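Local atomic coordinates of cysteine desulfurase (Thermococcus onnurineus, PDB entry 5B89), a protein that probably catalyses the pyridoxal 5'-phosphate-dependent removal of sulfur from L-cysteine, passing it to a sulfur carrier and releasing L-alanine. Residues Y63-H68 and Q76-K81; G237-T242 and I301-R306. All coordinates share one frame; numbering follows the deposited sequence.

Contact 1: residues Y63-H68 and Q76-K81; sequences YRANVH and QMATHK
Tyr63 lies against Met77, Ala78 and Lys81, three residues on one side of helix 73-93. The phenol ring crosses the Met77 and Lys81 side chains at about a right angle. Met77 CG sits 3.7 Å from Tyr63 CG. The methionine has its CG anti to the backbone N (chi1 -180°), and the bend at chi2 (55°) sets SD above the ring face. SD lies 5.2 Å from the Tyr63 centroid, in a distant Met-aromatic contact. Lys81 curls past the far end of the ring, and its CE comes within 3.5 Å of Tyr63 OH. The lysine then leaves the contact, and its NZ forms a salt bridge with Glu84.

The packing is closest around Ala78 and Thr79. The Ala78 methyl fits beside the loop backbone, with CB 3.6 Å from Ala65 O. Val67 CG1 leans on the Ala78 carbonyl. Thr79 OG1 lies 3.3 Å from Val67 CA, but it makes no hydrogen bond to the 63-68 segment. This buried hydroxyl is paired instead with Ser75 O and Arg69 N. The looser, exposed side has the sulfur end of Met77 and His68. His68 contributes little, as its CB points away from the helix.

No hydrogen bond joins the two segments directly. They meet by van der Waals packing, while Ser75 OG, on the same helix, bonds Asn66 O. Asn66 also donates to Thr288 and to Ala44 O of the second subunit, and it touches a bound alanine. The arrangement is a connection between two helices, 50-62 and 73-93, that folds back on the second helix and brings Asn66 to the alanine site of the second subunit, at the dimer interface.

Contact 2: residues G237-T242 and I301-R306; sequences GPMGPT and IRYIER
Met239 and Ile304 meet through their ends, with Met239 CE 3.6 Å from Ile304 CD1. The two side chains cross at a slant. Met239 reaches the helix with CG beside its backbone N (chi1 -72°) and an extended chi2. Its sulfur turns to Tyr303 and its methyl to Ile304. Met239 SD is 4.0 Å from Tyr303 CD2 and as far from CE2, so it sits equally near the two ends of that ring bond. The approach is oblique, 69° off the ring normal, in a Met-aromatic contact. The phenol OH of Tyr303 is bound by Asp30.

Ile304 also packs on the loop backbone. Its CD1 lies 3.6 Å from Gly237 O, and its CG1 is 3.8 Å from Pro238 O. Pro238 adds a looser touch, its CB 4.5 Å from Ile301 CG1. All six touching residues are buried, and no hydrogen bond crosses between the segments. An alanine in place of Met239 would probably lose the sulfur contact with the Tyr303 ring and the methyl contact with Ile304 CD1, opening a gap beside them.

The 237-242 loop links strands 229-233 and 245-249 of the seven-stranded sheet and directly follows the cofactor-pocket residue Lys236. Helix 291-307 lies against this loop. Ile301 also packs on helix 73-93, Tyr303 on Pro51 of helix 50-62, and Ile304 on helix 309-329.

How the contacts relate
The two contacts come in series along the chain, contact 1 before contact 2. Their centres are about 21 Å apart, and their nearest atoms about 8 Å. They do not touch, but helices connect them. Helix 291-307 supplies one side of contact 2, while its earlier residues Ile291 and Ile295 pack on contact 1. Helix 73-93 carries half of contact 1 and, further along, meets Ile301 of contact 2. Both contacts also reach the second subunit. In the dimer, Arg64 of one chain packs on Gly240 of the other. Loop 63-68 therefore meets its partner's 237-242 loop, which follows the pocket residues His235 and Lys236.

Contact 1: residues Y63-H68 and Q76-K81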
loop_
_atom_site.group_PDB
_atom_site.type_symbol
_atom_site.label_atom_id
_atom_site.label_comp_id
_atom_site.label_asym_id
_atom_site.label_seq_id
_atom_site.Cartn_x
_atom_site.Cartn_y
_atom_site.Cartn_z
ATOM N N TYR B 63 -15.915 -1.593 -13.248
ATOM C CA TYR B 63 -15.886 -2.933 -12.691
ATOM C C TYR B 63 -15.396 -2.992 -11.251
ATOM O O TYR B 63 -14.720 -3.842 -10.879
ATOM C CB TYR B 63 -15.154 -3.967 -13.591
ATOM C CG TYR B 63 -13.693 -3.727 -13.919
ATOM C CD1 TYR B 63 -13.340 -2.946 -14.942
ATOM C CD2 TYR B 63 -12.710 -4.379 -13.233
ATOM C CE1 TYR B 63 -12.024 -2.721 -15.262
ATOM C CE2 TYR B 63 -11.395 -4.161 -13.533
ATOM C CZ TYR B 63 -11.055 -3.329 -14.551
ATOM O OH TYR B 63 -9.770 -3.107 -14.860
ATOM N N ARG B 64 -15.818 -2.021 -10.481
ATOM C CA ARG B 64 -15.403 -1.877 -9.125
ATOM C C ARG B 64 -15.895 -2.969 -8.209
ATOM O O ARG B 64 -17.076 -3.126 -8.007
ATOM C CB ARG B 64 -15.849 -0.480 -8.639
ATOM C CG ARG B 64 -15.375 -0.105 -7.256
ATOM C CD ARG B 64 -13.884 0.129 -7.094
ATOM N NE ARG B 64 -13.731 0.731 -5.792
ATOM C CZ ARG B 64 -13.442 0.124 -4.669
ATOM N NH1 ARG B 64 -13.556 0.794 -3.551
ATOM N NH2 ARG B 64 -13.028 -1.109 -4.644
ATOM N N ALA B 65 -14.956 -3.691 -7.624
ATOM C CA ALA B 65 -15.268 -4.731 -6.704
ATOM C C ALA B 65 -14.010 -5.244 -6.075
ATOM O O ALA B 65 -13.004 -4.926 -6.522
ATOM C CB ALA B 65 -15.967 -5.878 -7.436
ATOM N N ASN B 66 -14.177 -6.055 -5.052
ATOM C CA ASN B 66 -13.103 -6.715 -4.377
ATOM C C ASN B 66 -12.793 -8.014 -5.161
ATOM O O ASN B 66 -13.557 -8.427 -5.956
ATOM C CB ASN B 66 -13.378 -6.968 -2.891
ATOM C CG ASN B 66 -12.119 -6.874 -2.057
ATOM O OD1 ASN B 66 -11.069 -7.284 -2.498
ATOM N ND2 ASN B 66 -12.240 -6.403 -0.866
ATOM N N VAL B 67 -11.647 -8.607 -4.901
ATOM C CA VAL B 67 -11.241 -9.775 -5.636
ATOM C C VAL B 67 -11.533 -11.051 -4.913
ATOM O O VAL B 67 -12.559 -11.180 -4.336
ATOM C CB VAL B 67 -9.772 -9.649 -6.053
ATOM C CG1 VAL B 67 -9.636 -8.526 -7.029
ATOM C CG2 VAL B 67 -8.852 -9.350 -4.882
ATOM N N HIS B 68 -10.656 -12.008 -4.994
ATOM C CA HIS B 68 -10.863 -13.277 -4.300
ATOM C C HIS B 68 -12.059 -14.086 -4.752
ATOM O O HIS B 68 -12.691 -14.722 -3.952
ATOM C CB HIS B 68 -10.874 -13.105 -2.787
ATOM C CG HIS B 68 -9.523 -12.764 -2.225
ATOM N ND1 HIS B 68 -8.501 -13.683 -2.106
ATOM C CD2 HIS B 68 -9.019 -11.587 -1.795
ATOM C CE1 HIS B 68 -7.436 -13.086 -1.608
ATOM N NE2 HIS B 68 -7.724 -11.808 -1.428
ATOM N N GLN B 76 -15.868 -11.059 -10.299
ATOM C CA GLN B 76 -15.132 -11.939 -11.282
ATOM C C GLN B 76 -14.309 -11.121 -12.179
ATOM O O GLN B 76 -13.100 -11.523 -12.449
ATOM C CB GLN B 76 -16.161 -12.791 -12.058
ATOM C CG GLN B 76 -16.801 -13.913 -11.243
ATOM C CD GLN B 76 -15.869 -15.041 -10.788
ATOM O OE1 GLN B 76 -15.074 -15.511 -11.612
ATOM N NE2 GLN B 76 -15.988 -15.538 -9.589
ATOM N N MET B 77 -14.787 -9.983 -12.643
ATOM C CA MET B 77 -14.098 -9.125 -13.603
ATOM C C MET B 77 -12.867 -8.532 -12.865
ATOM O O MET B 77 -11.717 -8.533 -13.382
ATOM C CB MET B 77 -14.910 -7.967 -14.212
ATOM C CG MET B 77 -14.138 -7.149 -15.187
ATOM S SD MET B 77 -13.352 -8.058 -16.583
ATOM C CE MET B 77 -14.775 -8.652 -17.513
ATOM N N ALA B 78 -13.076 -7.995 -11.684
ATOM C CA ALA B 78 -11.935 -7.474 -10.875
ATOM C C ALA B 78 -10.861 -8.512 -10.612
ATOM O O ALA B 78 -9.699 -8.191 -10.772
ATOM C CB ALA B 78 -12.443 -6.822 -9.568
ATOM N N THR B 79 -11.248 -9.699 -10.231
ATOM C CA THR B 79 -10.324 -10.796 -9.959
ATOM C C THR B 79 -9.568 -11.122 -11.272
ATOM O O THR B 79 -8.317 -11.268 -11.221
ATOM C CB THR B 79 -11.029 -12.040 -9.438
ATOM O OG1 THR B 79 -11.665 -11.714 -8.221
ATOM C CG2 THR B 79 -10.039 -13.101 -9.170
ATOM N N HIS B 80 -10.260 -11.252 -12.391
ATOM C CA HIS B 80 -9.539 -11.529 -13.676
ATOM C C HIS B 80 -8.564 -10.465 -13.975
ATOM O O HIS B 80 -7.401 -10.797 -14.331
ATOM C CB HIS B 80 -10.559 -11.636 -14.789
ATOM C CG HIS B 80 -10.044 -11.463 -16.209
ATOM N ND1 HIS B 80 -9.388 -12.489 -16.867
ATOM C CD2 HIS B 80 -10.054 -10.413 -17.066
ATOM C CE1 HIS B 80 -9.007 -12.066 -18.060
ATOM N NE2 HIS B 80 -9.407 -10.813 -18.213
ATOM N N LYS B 81 -8.898 -9.166 -13.851
ATOM C CA LYS B 81 -7.981 -8.081 -14.182
ATOM C C LYS B 81 -6.824 -8.039 -13.145
ATOM O O LYS B 81 -5.666 -7.687 -13.532
ATOM C CB LYS B 81 -8.703 -6.731 -14.274
ATOM C CG LYS B 81 -9.614 -6.684 -15.484
ATOM C CD LYS B 81 -8.926 -6.642 -16.793
ATOM C CE LYS B 81 -8.241 -5.402 -17.037
ATOM N NZ LYS B 81 -7.575 -5.286 -18.380
#

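Contact 2: residues G237-T242 and I301-R306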
loop_
_atom_site.group_PDB
_atom_site.type_symbol
_atom_site.label_atom_id
_atom_site.label_comp_id
_atom_site.label_asym_id
_atom_site.label_seq_id
_atom_site.Cartn_x
_atom_site.Cartn_y
_atom_site.Cartn_z
ATOM N N GLY B 237 10.090 4.196 -12.768
ATOM C CA GLY B 237 10.215 4.001 -14.152
ATOM C C GLY B 237 9.068 3.334 -14.877
ATOM O O GLY B 237 8.835 3.576 -16.073
ATOM N N PRO B 238 8.315 2.410 -14.229
ATOM C CA PRO B 238 7.225 1.722 -14.932
ATOM C C PRO B 238 6.032 2.631 -15.331
ATOM O O PRO B 238 5.095 2.106 -15.943
ATOM C CB PRO B 238 6.728 0.643 -13.927
ATOM C CG PRO B 238 7.952 0.339 -13.147
ATOM C CD PRO B 238 8.645 1.673 -12.988
ATOM N N MET B 239 6.018 3.893 -14.888
ATOM C CA MET B 239 4.996 4.888 -15.304
ATOM C C MET B 239 3.628 4.438 -14.689
ATOM O O MET B 239 2.579 4.734 -15.298
ATOM C CB MET B 239 4.885 5.080 -16.849
ATOM C CG MET B 239 6.136 5.828 -17.262
ATOM S SD MET B 239 5.915 6.301 -19.030
ATOM C CE MET B 239 7.528 6.289 -19.701
ATOM N N GLY B 240 3.615 3.797 -13.558
ATOM C CA GLY B 240 2.433 3.403 -12.831
ATOM C C GLY B 240 2.086 4.408 -11.781
ATOM O O GLY B 240 2.675 5.416 -11.544
ATOM N N PRO B 241 0.989 4.040 -11.085
ATOM C CA PRO B 241 0.478 4.874 -9.981
ATOM C C PRO B 241 1.263 4.783 -8.714
ATOM O O PRO B 241 2.164 3.879 -8.608
ATOM C CB PRO B 241 -0.955 4.391 -9.728
ATOM C CG PRO B 241 -0.816 2.930 -10.049
ATOM C CD PRO B 241 0.176 2.827 -11.260
ATOM N N THR B 242 1.014 5.630 -7.719
ATOM C CA THR B 242 1.599 5.478 -6.396
ATOM C C THR B 242 0.873 4.354 -5.680
ATOM O O THR B 242 -0.174 3.849 -6.080
ATOM C CB THR B 242 1.516 6.799 -5.628
ATOM O OG1 THR B 242 0.114 7.169 -5.478
ATOM C CG2 THR B 242 2.235 7.888 -6.331
ATOM N N ILE B 301 3.275 -0.925 -17.438
ATOM C CA ILE B 301 4.196 -1.887 -18.063
ATOM C C ILE B 301 3.809 -2.110 -19.508
ATOM O O ILE B 301 4.739 -2.128 -20.397
ATOM C CB ILE B 301 4.188 -3.126 -17.267
ATOM C CG1 ILE B 301 4.970 -2.945 -15.960
ATOM C CG2 ILE B 301 4.816 -4.286 -18.062
ATOM C CD1 ILE B 301 4.726 -4.016 -14.960
ATOM N N ARG B 302 2.537 -2.247 -19.844
ATOM C CA ARG B 302 2.198 -2.359 -21.246
ATOM C C ARG B 302 2.579 -1.126 -22.080
ATOM O O ARG B 302 2.956 -1.240 -23.229
ATOM C CB ARG B 302 0.716 -2.651 -21.399
ATOM C CG ARG B 302 0.371 -4.056 -21.026
ATOM C CD ARG B 302 0.913 -5.041 -22.066
ATOM N NE ARG B 302 0.195 -6.293 -22.023
ATOM C CZ ARG B 302 0.764 -7.454 -21.898
ATOM N NH1 ARG B 302 2.085 -7.499 -21.767
ATOM N NH2 ARG B 302 0.030 -8.556 -21.880
ATOM N N TYR B 303 2.485 0.044 -21.488
ATOM C CA TYR B 303 2.861 1.255 -22.159
ATOM C C TYR B 303 4.394 1.257 -22.408
ATOM O O TYR B 303 4.839 1.626 -23.441
ATOM C CB TYR B 303 2.391 2.458 -21.312
ATOM C CG TYR B 303 2.483 3.786 -21.947
ATOM C CD1 TYR B 303 1.472 4.258 -22.736
ATOM C CD2 TYR B 303 3.547 4.589 -21.715
ATOM C CE1 TYR B 303 1.571 5.493 -23.321
ATOM C CE2 TYR B 303 3.659 5.799 -22.293
ATOM C CZ TYR B 303 2.669 6.249 -23.117
ATOM O OH TYR B 303 2.848 7.459 -23.680
ATOM N N ILE B 304 5.128 0.838 -21.414
ATOM C CA ILE B 304 6.578 0.776 -21.506
ATOM C C ILE B 304 6.971 -0.253 -22.589
ATOM O O ILE B 304 7.887 -0.046 -23.302
ATOM C CB ILE B 304 7.199 0.344 -20.133
ATOM C CG1 ILE B 304 7.196 1.456 -19.084
ATOM C CG2 ILE B 304 8.630 -0.160 -20.263
ATOM C CD1 ILE B 304 7.948 2.712 -19.403
ATOM N N GLU B 305 6.239 -1.335 -22.663
ATOM C CA GLU B 305 6.537 -2.455 -23.674
ATOM C C GLU B 305 6.258 -1.918 -25.056
ATOM O O GLU B 305 7.062 -2.304 -26.011
ATOM C CB GLU B 305 5.736 -3.712 -23.333
ATOM C CG GLU B 305 6.298 -4.356 -22.074
ATOM C CD GLU B 305 5.477 -5.516 -21.503
ATOM O OE1 GLU B 305 6.051 -6.254 -20.596
ATOM O OE2 GLU B 305 4.275 -5.563 -21.875
ATOM N N ARG B 306 5.346 -1.032 -25.274
ATOM C CA ARG B 306 5.052 -0.495 -26.597
ATOM C C ARG B 306 6.180 0.399 -27.029
ATOM O O ARG B 306 6.569 0.445 -28.235
ATOM C CB ARG B 306 3.708 0.297 -26.550
ATOM C CG ARG B 306 3.126 0.765 -27.830
ATOM C CD ARG B 306 1.682 1.358 -27.601
ATOM N NE ARG B 306 1.389 2.362 -28.624
ATOM C CZ ARG B 306 1.502 3.690 -28.467
ATOM N NH1 ARG B 306 1.878 4.293 -27.304
ATOM N NH2 ARG B 306 1.226 4.462 -29.507
#